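Local coordinates for protein quinone oxidoreductase (Escherichia coli, PDB 1QOR) that catalyses the NADPH-dependent reduction of quinones to semiquinones, working as a homodimer of the zinc-containing alcohol dehydrogenase family, at residues E30-N35 / V69-S74; Q143-A148 / I169-T174; I156-A161 / A184-V189. All coordinates share one frame; numbering follows the deposited sequence.

Contact 1 belongs to the GroES-like domain and lies on the opposite side of the chain's centre from contacts 2 and 3, about 40 Å from contact 2 between centres. Contacts 2 and 3, with centres about 9 Å apart and in direct touch, interlock in the Rossmann domain: helix 152-164 of contact 3 connects the two strands of contact 2, and strand 188-191 lies next to strand 167-172. The backbone of G170 meets that of Q188, and F146 packs on A157. Contact 2 is buried, contacts 1 and 3 partly so. An antiparallel bulged ladder with a polar face makes contact 1, a parallel ladder running up to NADPH contact 2, and small apolar groups between a helix and a turn contact 3.

Contact 1 of 3, residues E30-N35 / V69-S74; sequences EIQVEN and VSKVGS
A classic beta bulge joins strand 30-35 to strand 65-72, with S70 and K71 both set opposite Q32. The carbonyl of Q32 is the focus: S70 N donates to Q32 O at 2.8 Å, while K71 N and S70 OG add weak bonds to the same oxygen. Toward E30 the ladder regains its regular register: Q32 N gives a nearly straight bond to K71 O (2.8 Å, 171°), and G73 N a more bent one to E30 O (2.8 Å, 149°). Beyond the bulge, V33 faces V69 as a non-hydrogen-bonded pair. The extended K71 chain runs alongside Q32, both pointing the same way, and its ammonium forms a salt bridge with D25. E34 leans across with OE2 3.5 Å from S70 CB. The other sheet face is apolar. V69 CG2, beside its backbone N (chi1 173°), touches I31 CD1 at 4.0 Å and V33 CG2 at the same distance; I31 and V69 cross at about a right angle. V85 of strand 84-87 also packs on V33 and V69, and strand 98-102 flanks strand 30-35 on its far edge. Such a bulged antiparallel pair fits the curled sheet of the GroES-like domain.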
loop_
_atom_site.group_PDB
_atom_site.type_symbol
_atom_site.label_atom_id
_atom_site.label_comp_id
_atom_site.label_asym_id
_atom_site.label_seq_id
_atom_site.Cartn_x
_atom_site.Cartn_y
_atom_site.Cartn_z
ATOM N N GLU A 30 31.594 -13.739 12.946
ATOM C CA GLU A 30 31.965 -12.445 12.401
ATOM C C GLU A 30 33.342 -12.440 11.732
ATOM O O GLU A 30 34.118 -13.375 11.862
ATOM C CB GLU A 30 32.006 -11.406 13.531
ATOM C CG GLU A 30 30.709 -11.246 14.314
ATOM C CD GLU A 30 30.751 -10.102 15.338
ATOM O OE1 GLU A 30 31.832 -9.811 15.896
ATOM O OE2 GLU A 30 29.687 -9.497 15.593
ATOM N N ILE A 31 33.640 -11.361 11.019
ATOM C CA ILE A 31 34.943 -11.164 10.383
ATOM C C ILE A 31 35.286 -9.735 10.812
ATOM O O ILE A 31 34.386 -8.967 11.190
ATOM C CB ILE A 31 34.872 -11.208 8.827
ATOM C CG1 ILE A 31 33.906 -10.126 8.289
ATOM C CG2 ILE A 31 34.506 -12.597 8.371
ATOM C CD1 ILE A 31 33.775 -10.014 6.769
ATOM N N GLN A 32 36.570 -9.404 10.839
ATOM C CA GLN A 32 37.001 -8.066 11.192
ATOM C C GLN A 32 37.544 -7.467 9.910
ATOM O O GLN A 32 38.367 -8.103 9.231
ATOM C CB GLN A 32 38.110 -8.135 12.206
ATOM C CG GLN A 32 38.778 -6.814 12.434
ATOM C CD GLN A 32 39.566 -6.844 13.713
ATOM O OE1 GLN A 32 38.985 -6.973 14.807
ATOM N NE2 GLN A 32 40.897 -6.769 13.599
ATOM N N VAL A 33 37.162 -6.230 9.613
ATOM C CA VAL A 33 37.589 -5.590 8.370
ATOM C C VAL A 33 38.287 -4.274 8.577
ATOM O O VAL A 33 37.865 -3.462 9.395
ATOM C CB VAL A 33 36.360 -5.366 7.435
ATOM C CG1 VAL A 33 36.713 -4.541 6.212
ATOM C CG2 VAL A 33 35.751 -6.708 7.047
ATOM N N GLU A 34 39.419 -4.104 7.919
ATOM C CA GLU A 34 40.119 -2.838 8.007
ATOM C C GLU A 34 39.472 -2.066 6.856
ATOM O O GLU A 34 39.650 -2.441 5.670
ATOM C CB GLU A 34 41.595 -3.001 7.700
ATOM C CG GLU A 34 42.430 -3.746 8.710
ATOM C CD GLU A 34 43.836 -3.961 8.153
ATOM O OE1 GLU A 34 44.552 -2.949 7.889
ATOM O OE2 GLU A 34 44.188 -5.143 7.895
ATOM N N ASN A 35 38.717 -1.019 7.188
ATOM C CA ASN A 35 37.997 -0.243 6.192
ATOM C C ASN A 35 38.906 0.649 5.361
ATOM O O ASN A 35 39.782 1.303 5.899
ATOM C CB ASN A 35 36.874 0.554 6.859
ATOM C CG ASN A 35 35.727 -0.349 7.395
ATOM O OD1 ASN A 35 35.013 0.043 8.317
ATOM N ND2 ASN A 35 35.551 -1.529 6.819
ATOM N N VAL A 69 39.629 -8.085 4.896
ATOM C CA VAL A 69 39.382 -8.857 6.089
ATOM C C VAL A 69 40.695 -9.096 6.839
ATOM O O VAL A 69 41.627 -9.707 6.305
ATOM C CB VAL A 69 38.734 -10.165 5.717
ATOM C CG1 VAL A 69 38.604 -11.065 6.917
ATOM C CG2 VAL A 69 37.386 -9.882 5.143
ATOM N N SER A 70 40.816 -8.535 8.036
ATOM C CA SER A 70 42.029 -8.747 8.827
ATOM C C SER A 70 41.933 -10.010 9.691
ATOM O O SER A 70 42.891 -10.718 9.819
ATOM C CB SER A 70 42.346 -7.528 9.677
ATOM O OG SER A 70 41.248 -7.279 10.523
ATOM N N LYS A 71 40.772 -10.316 10.242
ATOM C CA LYS A 71 40.635 -11.525 11.056
ATOM C C LYS A 71 39.304 -12.192 10.782
ATOM O O LYS A 71 38.364 -11.529 10.354
ATOM C CB LYS A 71 40.688 -11.195 12.554
ATOM C CG LYS A 71 41.897 -10.395 13.011
ATOM C CD LYS A 71 41.810 -10.218 14.495
ATOM C CE LYS A 71 42.913 -9.342 15.000
ATOM N NZ LYS A 71 42.648 -9.070 16.442
ATOM N N VAL A 72 39.182 -13.458 11.158
ATOM C CA VAL A 72 37.954 -14.216 10.935
ATOM C C VAL A 72 37.555 -15.038 12.163
ATOM O O VAL A 72 38.399 -15.686 12.774
ATOM C CB VAL A 72 38.116 -15.179 9.721
ATOM C CG1 VAL A 72 36.911 -16.058 9.594
ATOM C CG2 VAL A 72 38.290 -14.407 8.438
ATOM N N GLY A 73 36.270 -15.010 12.502
ATOM C CA GLY A 73 35.744 -15.755 13.630
ATOM C C GLY A 73 35.858 -17.246 13.377
ATOM O O GLY A 73 35.936 -17.700 12.219
ATOM N N SER A 74 35.804 -18.018 14.460
ATOM C CA SER A 74 35.959 -19.475 14.387
ATOM C C SER A 74 34.918 -20.207 13.551
ATOM O O SER A 74 35.233 -21.227 12.937
ATOM C CB SER A 74 36.027 -20.087 15.790
ATOM O OG SER A 74 34.868 -19.752 16.533
#

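Contact 2 of 3, residues Q143-A148 / I169-T174; sequences QFLFHA and IGTVGT. With NDP (NADPH dihydro-nicotinamide-adenine-dinucleotide phosphate), chain D.
The imidazole of H147 meets T171 obliquely, its ND1 3.0 Å from T171 OG1 and also close to the T171 methyl CG2. NE2 makes a weak hydrogen bond to S225, and V213, D215, V217 and L197 pack around the same side chain. The F146 ring turns to the other sheet face, toward V153 and A157, and meets the ring of Y214 with the planes at about 35°. With chi1 at 59°, T171 OG1 sits between its own N and carbonyl carbon, where it accepts the N-H of A148 (3.1 Å) just past the strand end; CG2 is left to touch L145 CD1 at 3.8 Å. L145 CD1 also packs on I169 CG2 (3.9 Å). The parallel ladder between the strands runs I169 N to F144 O (2.8 Å, 163°), F146 N to I169 O (2.9 Å), then the longer T171 N to F146 O. Past the strand, G173 N donates to O1X of the NADPH 2'-phosphate at 2.9 Å, so the loop leaving strand 167-172 holds, by a backbone N-H, the phosphate that distinguishes NADPH from NADH. T174 is the N-cap of helix 175-184. Strands 143-146 and 167-172 are inner neighbours of the parallel Rossmann sheet, linked by helix 152-164 over the F144 and F146 face, while helix 197-204 covers I169 and T171 on the other.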
loop_
_atom_site.group_PDB
_atom_site.type_symbol
_atom_site.label_atom_id
_atom_site.label_comp_id
_atom_site.label_asym_id
_atom_site.label_seq_id
_atom_site.Cartn_x
_atom_site.Cartn_y
_atom_site.Cartn_z
ATOM N N GLN A 143 7.109 4.178 -18.483
ATOM C CA GLN A 143 7.408 5.507 -17.950
ATOM C C GLN A 143 7.041 5.480 -16.461
ATOM O O GLN A 143 6.008 4.959 -16.098
ATOM C CB GLN A 143 6.556 6.581 -18.636
ATOM C CG GLN A 143 6.684 6.630 -20.160
ATOM C CD GLN A 143 5.807 7.711 -20.819
ATOM O OE1 GLN A 143 5.915 7.950 -22.012
ATOM N NE2 GLN A 143 4.951 8.342 -20.064
ATOM N N PHE A 144 7.866 6.047 -15.602
ATOM C CA PHE A 144 7.544 6.045 -14.187
ATOM C C PHE A 144 8.309 7.211 -13.596
ATOM O O PHE A 144 9.284 7.685 -14.213
ATOM C CB PHE A 144 7.958 4.724 -13.520
ATOM C CG PHE A 144 9.431 4.450 -13.575
ATOM C CD1 PHE A 144 10.023 3.898 -14.728
ATOM C CD2 PHE A 144 10.252 4.719 -12.463
ATOM C CE1 PHE A 144 11.402 3.612 -14.767
ATOM C CE2 PHE A 144 11.637 4.430 -12.510
ATOM C CZ PHE A 144 12.202 3.872 -13.670
ATOM N N LEU A 145 7.882 7.659 -12.419
ATOM C CA LEU A 145 8.513 8.780 -11.750
ATOM C C LEU A 145 9.496 8.347 -10.631
ATOM O O LEU A 145 9.225 7.377 -9.877
ATOM C CB LEU A 145 7.420 9.717 -11.224
ATOM C CG LEU A 145 7.826 10.997 -10.495
ATOM C CD1 LEU A 145 8.458 11.945 -11.459
ATOM C CD2 LEU A 145 6.570 11.624 -9.847
ATOM N N PHE A 146 10.615 9.075 -10.493
ATOM C CA PHE A 146 11.618 8.735 -9.497
ATOM C C PHE A 146 12.172 10.041 -8.992
ATOM O O PHE A 146 12.800 10.774 -9.742
ATOM C CB PHE A 146 12.711 7.865 -10.126
ATOM C CG PHE A 146 13.523 7.062 -9.137
ATOM C CD1 PHE A 146 14.455 7.687 -8.293
ATOM C CD2 PHE A 146 13.363 5.679 -9.046
ATOM C CE1 PHE A 146 15.222 6.932 -7.364
ATOM C CE2 PHE A 146 14.113 4.918 -8.132
ATOM C CZ PHE A 146 15.050 5.554 -7.285
ATOM N N HIS A 147 11.927 10.340 -7.720
ATOM C CA HIS A 147 12.350 11.581 -7.096
ATOM C C HIS A 147 13.792 11.680 -6.740
ATOM O O HIS A 147 14.446 10.680 -6.521
ATOM C CB HIS A 147 11.510 11.842 -5.859
ATOM C CG HIS A 147 10.092 12.215 -6.169
ATOM N ND1 HIS A 147 9.676 13.521 -6.309
ATOM C CD2 HIS A 147 8.985 11.456 -6.327
ATOM C CE1 HIS A 147 8.373 13.552 -6.525
ATOM N NE2 HIS A 147 7.930 12.310 -6.540
ATOM N N ALA A 148 14.292 12.905 -6.678
ATOM C CA ALA A 148 15.686 13.160 -6.306
ATOM C C ALA A 148 16.633 12.299 -7.173
ATOM O O ALA A 148 17.496 11.541 -6.669
ATOM C CB ALA A 148 15.864 12.877 -4.763
ATOM N N ILE A 169 11.318 9.264 -15.378
ATOM C CA ILE A 169 11.052 10.690 -15.381
ATOM C C ILE A 169 11.555 11.082 -13.964
ATOM O O ILE A 169 11.001 10.628 -12.962
ATOM C CB ILE A 169 9.528 10.954 -15.526
ATOM C CG1 ILE A 169 9.003 10.384 -16.849
ATOM C CG2 ILE A 169 9.195 12.417 -15.276
ATOM C CD1 ILE A 169 7.471 10.207 -16.865
ATOM N N GLY A 170 12.636 11.848 -13.859
ATOM C CA GLY A 170 13.171 12.184 -12.547
ATOM C C GLY A 170 12.835 13.585 -12.110
ATOM O O GLY A 170 12.393 14.364 -12.954
ATOM N N THR A 171 12.926 13.870 -10.805
ATOM C CA THR A 171 12.697 15.215 -10.288
ATOM C C THR A 171 14.000 15.583 -9.627
ATOM O O THR A 171 14.640 14.716 -9.039
ATOM C CB THR A 171 11.588 15.290 -9.188
ATOM O OG1 THR A 171 11.939 14.450 -8.087
ATOM C CG2 THR A 171 10.238 14.865 -9.744
ATOM N N VAL A 172 14.411 16.844 -9.718
ATOM C CA VAL A 172 15.665 17.307 -9.115
ATOM C C VAL A 172 15.419 18.720 -8.664
ATOM O O VAL A 172 14.449 19.340 -9.096
ATOM C CB VAL A 172 16.858 17.346 -10.120
ATOM C CG1 VAL A 172 17.225 15.948 -10.596
ATOM C CG2 VAL A 172 16.518 18.250 -11.319
ATOM N N GLY A 173 16.298 19.237 -7.811
ATOM C CA GLY A 173 16.130 20.593 -7.322
ATOM C C GLY A 173 16.830 21.731 -8.074
ATOM O O GLY A 173 16.558 22.897 -7.793
ATOM N N THR A 174 17.776 21.438 -8.958
ATOM C CA THR A 174 18.433 22.520 -9.683
ATOM C C THR A 174 18.682 22.120 -11.133
ATOM O O THR A 174 18.584 20.924 -11.471
ATOM C CB THR A 174 19.763 22.862 -9.051
ATOM O OG1 THR A 174 20.679 21.803 -9.317
ATOM C CG2 THR A 174 19.627 23.011 -7.554
HETATM P PA NDP D . 20.848 11.649 -1.706
HETATM O O1A NDP D . 22.281 11.656 -2.099
HETATM O O2A NDP D . 19.832 11.302 -2.735
HETATM O O5B NDP D . 20.468 12.967 -0.983
HETATM C C5B NDP D . 19.143 13.340 -0.711
HETATM C C4B NDP D . 18.646 14.202 -1.832
HETATM O O4B NDP D . 17.252 14.264 -1.559
HETATM C C3B NDP D . 19.117 15.663 -1.862
HETATM O O3B NDP D . 20.391 15.749 -2.553
HETATM C C2B NDP D . 17.909 16.386 -2.439
HETATM O O2B NDP D . 18.075 16.469 -3.848
HETATM C C1B NDP D . 16.672 15.474 -2.024
HETATM N N9A NDP D . 15.903 16.300 -1.080
HETATM C C8A NDP D . 14.680 16.805 -1.247
HETATM N N7A NDP D . 14.344 17.542 -0.182
HETATM C C5A NDP D . 15.385 17.467 0.617
HETATM C C6A NDP D . 15.501 18.110 1.843
HETATM N N6A NDP D . 14.545 18.878 2.351
HETATM N N1A NDP D . 16.652 17.919 2.488
HETATM C C2A NDP D . 17.660 17.146 1.995
HETATM N N3A NDP D . 17.539 16.538 0.813
HETATM C C4A NDP D . 16.387 16.702 0.098
HETATM O O3 NDP D . 20.798 10.504 -0.604
HETATM P PN NDP D . 20.929 8.929 -0.600
HETATM O O1N NDP D . 21.208 8.376 -1.975
HETATM O O2N NDP D . 21.828 8.528 0.547
HETATM O O5D NDP D . 19.383 8.557 -0.172
HETATM C C5D NDP D . 18.222 8.956 -0.887
HETATM C C4D NDP D . 16.983 8.638 -0.120
HETATM O O4D NDP D . 16.758 7.210 -0.098
HETATM C C3D NDP D . 17.030 9.092 1.334
HETATM O O3D NDP D . 15.764 9.639 1.717
HETATM C C2D NDP D . 17.323 7.763 2.065
HETATM O O2D NDP D . 16.918 7.808 3.410
HETATM C C1D NDP D . 16.512 6.761 1.295
HETATM N N1N NDP D . 16.938 5.338 1.200
HETATM C C2N NDP D . 16.021 4.344 1.433
HETATM C C3N NDP D . 16.437 3.028 1.328
HETATM C C7N NDP D . 15.452 1.885 1.538
HETATM O O7N NDP D . 15.799 0.717 1.403
HETATM N N7N NDP D . 14.232 2.261 1.860
HETATM C C4N NDP D . 17.739 2.698 0.990
HETATM C C5N NDP D . 18.660 3.727 0.753
HETATM C C6N NDP D . 18.245 5.043 0.871
HETATM P P2B NDP D . 17.389 17.710 -4.721
HETATM O O1X NDP D . 17.555 17.300 -6.132
HETATM O O2X NDP D . 15.984 17.763 -4.298
HETATM O O3X NDP D . 18.172 18.890 -4.307
#

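Contact 3 of 3, residues I156-A161 / A184-V189; sequences IACQWA and AGAWQV
The backbone of helix 152-164 passes the turn that ends helix 175-184, C158 CA lying 5.0 Å from G185 CA. G185 has positive phi (130°) and closes a Schellman motif, with two bonds back into the last helical turn. Its lack of a side chain lets the turn lie close to the helix, since a CB on G185 would point toward helix 152-164 and run into C158 O. C158 carries the meeting: its CB abuts A184 CB at 3.7 Å, and its SG reaches beyond the turn to A186 CB at 3.9 Å. That reach follows from chi1 of -74°, which puts SG beside the C158 backbone N and anti to the carbonyl carbon. One residue on, Q159 lays its aliphatic part against A184, CG being 3.4 Å from A184 O and 4.0 Å from A184 CB. These contacts belong to the consecutive beta-alpha-beta units of the Rossmann fold, where helices 152-164 and 175-184 follow one another as crossovers between strands 143-146, 167-172 and 188-191. The chain leaving helix 175-184 therefore skirts the earlier helix before it enters strand 188-191 at the edge of the sheet within this chain. The amide of Q159 is held at both atoms: OE1 accepts from K293 N, and NE2 donates to L155 O one turn back, which fixes the rotation of the group. Beyond the turn, A186 packs on L168 and W187 on K167 and I169, while on the helix's other flank I156 and W160 press against helix 115-135.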
loop_
_atom_site.group_PDB
_atom_site.type_symbol
_atom_site.label_atom_id
_atom_site.label_comp_id
_atom_site.label_asym_id
_atom_site.label_seq_id
_atom_site.Cartn_x
_atom_site.Cartn_y
_atom_site.Cartn_z
ATOM N N ILE A 156 22.158 6.111 -9.621
ATOM C CA ILE A 156 22.240 4.688 -9.919
ATOM C C ILE A 156 20.899 4.268 -10.547
ATOM O O ILE A 156 20.850 3.458 -11.489
ATOM C CB ILE A 156 22.514 3.834 -8.653
ATOM C CG1 ILE A 156 23.930 4.082 -8.150
ATOM C CG2 ILE A 156 22.319 2.358 -8.946
ATOM C CD1 ILE A 156 24.232 3.437 -6.765
ATOM N N ALA A 157 19.803 4.815 -10.025
ATOM C CA ALA A 157 18.490 4.472 -10.559
ATOM C C ALA A 157 18.386 4.894 -12.055
ATOM O O ALA A 157 17.839 4.165 -12.882
ATOM C CB ALA A 157 17.382 5.125 -9.714
ATOM N N CYS A 158 18.878 6.077 -12.389
ATOM C CA CYS A 158 18.866 6.539 -13.785
ATOM C C CYS A 158 19.552 5.523 -14.766
ATOM O O CYS A 158 18.977 5.140 -15.787
ATOM C CB CYS A 158 19.573 7.881 -13.860
ATOM S SG CYS A 158 18.630 9.242 -13.208
ATOM N N GLN A 159 20.737 5.034 -14.379
ATOM C CA GLN A 159 21.544 4.140 -15.178
ATOM C C GLN A 159 20.957 2.782 -15.255
ATOM O O GLN A 159 21.002 2.144 -16.320
ATOM C CB GLN A 159 22.961 4.112 -14.630
ATOM C CG GLN A 159 23.571 5.511 -14.547
ATOM C CD GLN A 159 25.000 5.527 -14.040
ATOM O OE1 GLN A 159 25.938 5.184 -14.783
ATOM N NE2 GLN A 159 25.191 5.939 -12.756
ATOM N N TRP A 160 20.394 2.306 -14.135
ATOM C CA TRP A 160 19.758 0.992 -14.143
ATOM C C TRP A 160 18.459 1.017 -14.991
ATOM O O TRP A 160 18.214 0.095 -15.781
ATOM C CB TRP A 160 19.489 0.489 -12.716
ATOM C CG TRP A 160 19.471 -0.984 -12.650
ATOM C CD1 TRP A 160 18.924 -1.853 -13.571
ATOM C CD2 TRP A 160 20.039 -1.805 -11.607
ATOM N NE1 TRP A 160 19.120 -3.167 -13.152
ATOM C CE2 TRP A 160 19.795 -3.160 -11.954
ATOM C CE3 TRP A 160 20.735 -1.525 -10.420
ATOM C CZ2 TRP A 160 20.224 -4.230 -11.153
ATOM C CZ3 TRP A 160 21.166 -2.583 -9.627
ATOM C CH2 TRP A 160 20.908 -3.922 -9.998
ATOM N N ALA A 161 17.665 2.082 -14.853
ATOM C CA ALA A 161 16.427 2.218 -15.624
ATOM C C ALA A 161 16.755 2.202 -17.140
ATOM O O ALA A 161 16.096 1.499 -17.926
ATOM C CB ALA A 161 15.715 3.464 -15.245
ATOM N N ALA A 184 23.065 10.733 -16.991
ATOM C CA ALA A 184 23.034 9.357 -16.450
ATOM C C ALA A 184 21.962 8.481 -17.118
ATOM O O ALA A 184 22.047 7.254 -17.078
ATOM C CB ALA A 184 22.825 9.370 -14.954
ATOM N N GLY A 185 20.949 9.061 -17.760
ATOM C CA GLY A 185 19.977 8.160 -18.361
ATOM C C GLY A 185 18.513 8.413 -18.063
ATOM O O GLY A 185 17.677 7.627 -18.486
ATOM N N ALA A 186 18.187 9.494 -17.366
ATOM C CA ALA A 186 16.799 9.828 -17.117
ATOM C C ALA A 186 16.230 10.248 -18.476
ATOM O O ALA A 186 16.877 11.004 -19.221
ATOM C CB ALA A 186 16.710 10.988 -16.173
ATOM N N TRP A 187 15.020 9.781 -18.787
ATOM C CA TRP A 187 14.353 10.100 -20.030
ATOM C C TRP A 187 13.978 11.571 -20.053
ATOM O O TRP A 187 14.285 12.265 -21.005
ATOM C CB TRP A 187 13.146 9.221 -20.191
ATOM C CG TRP A 187 12.383 9.432 -21.469
ATOM C CD1 TRP A 187 12.828 9.220 -22.748
ATOM C CD2 TRP A 187 11.002 9.777 -21.578
ATOM N NE1 TRP A 187 11.798 9.386 -23.637
ATOM C CE2 TRP A 187 10.667 9.731 -22.949
ATOM C CE3 TRP A 187 10.014 10.113 -20.646
ATOM C CZ2 TRP A 187 9.385 10.005 -23.414
ATOM C CZ3 TRP A 187 8.730 10.387 -21.108
ATOM C CH2 TRP A 187 8.426 10.330 -22.481
ATOM N N GLN A 188 13.339 12.046 -18.998
ATOM C CA GLN A 188 12.963 13.450 -18.857
ATOM C C GLN A 188 13.141 13.774 -17.374
ATOM O O GLN A 188 13.157 12.854 -16.538
ATOM C CB GLN A 188 11.519 13.704 -19.320
ATOM C CG GLN A 188 11.349 13.571 -20.865
ATOM C CD GLN A 188 10.028 14.130 -21.388
ATOM O OE1 GLN A 188 9.757 15.319 -21.260
ATOM N NE2 GLN A 188 9.219 13.266 -22.007
ATOM N N VAL A 189 13.290 15.059 -17.057
ATOM C CA VAL A 189 13.516 15.515 -15.690
ATOM C C VAL A 189 12.677 16.750 -15.439
ATOM O O VAL A 189 12.621 17.649 -16.278
ATOM C CB VAL A 189 15.025 15.909 -15.484
ATOM C CG1 VAL A 189 15.232 16.654 -14.164
ATOM C CG2 VAL A 189 15.938 14.653 -15.565
#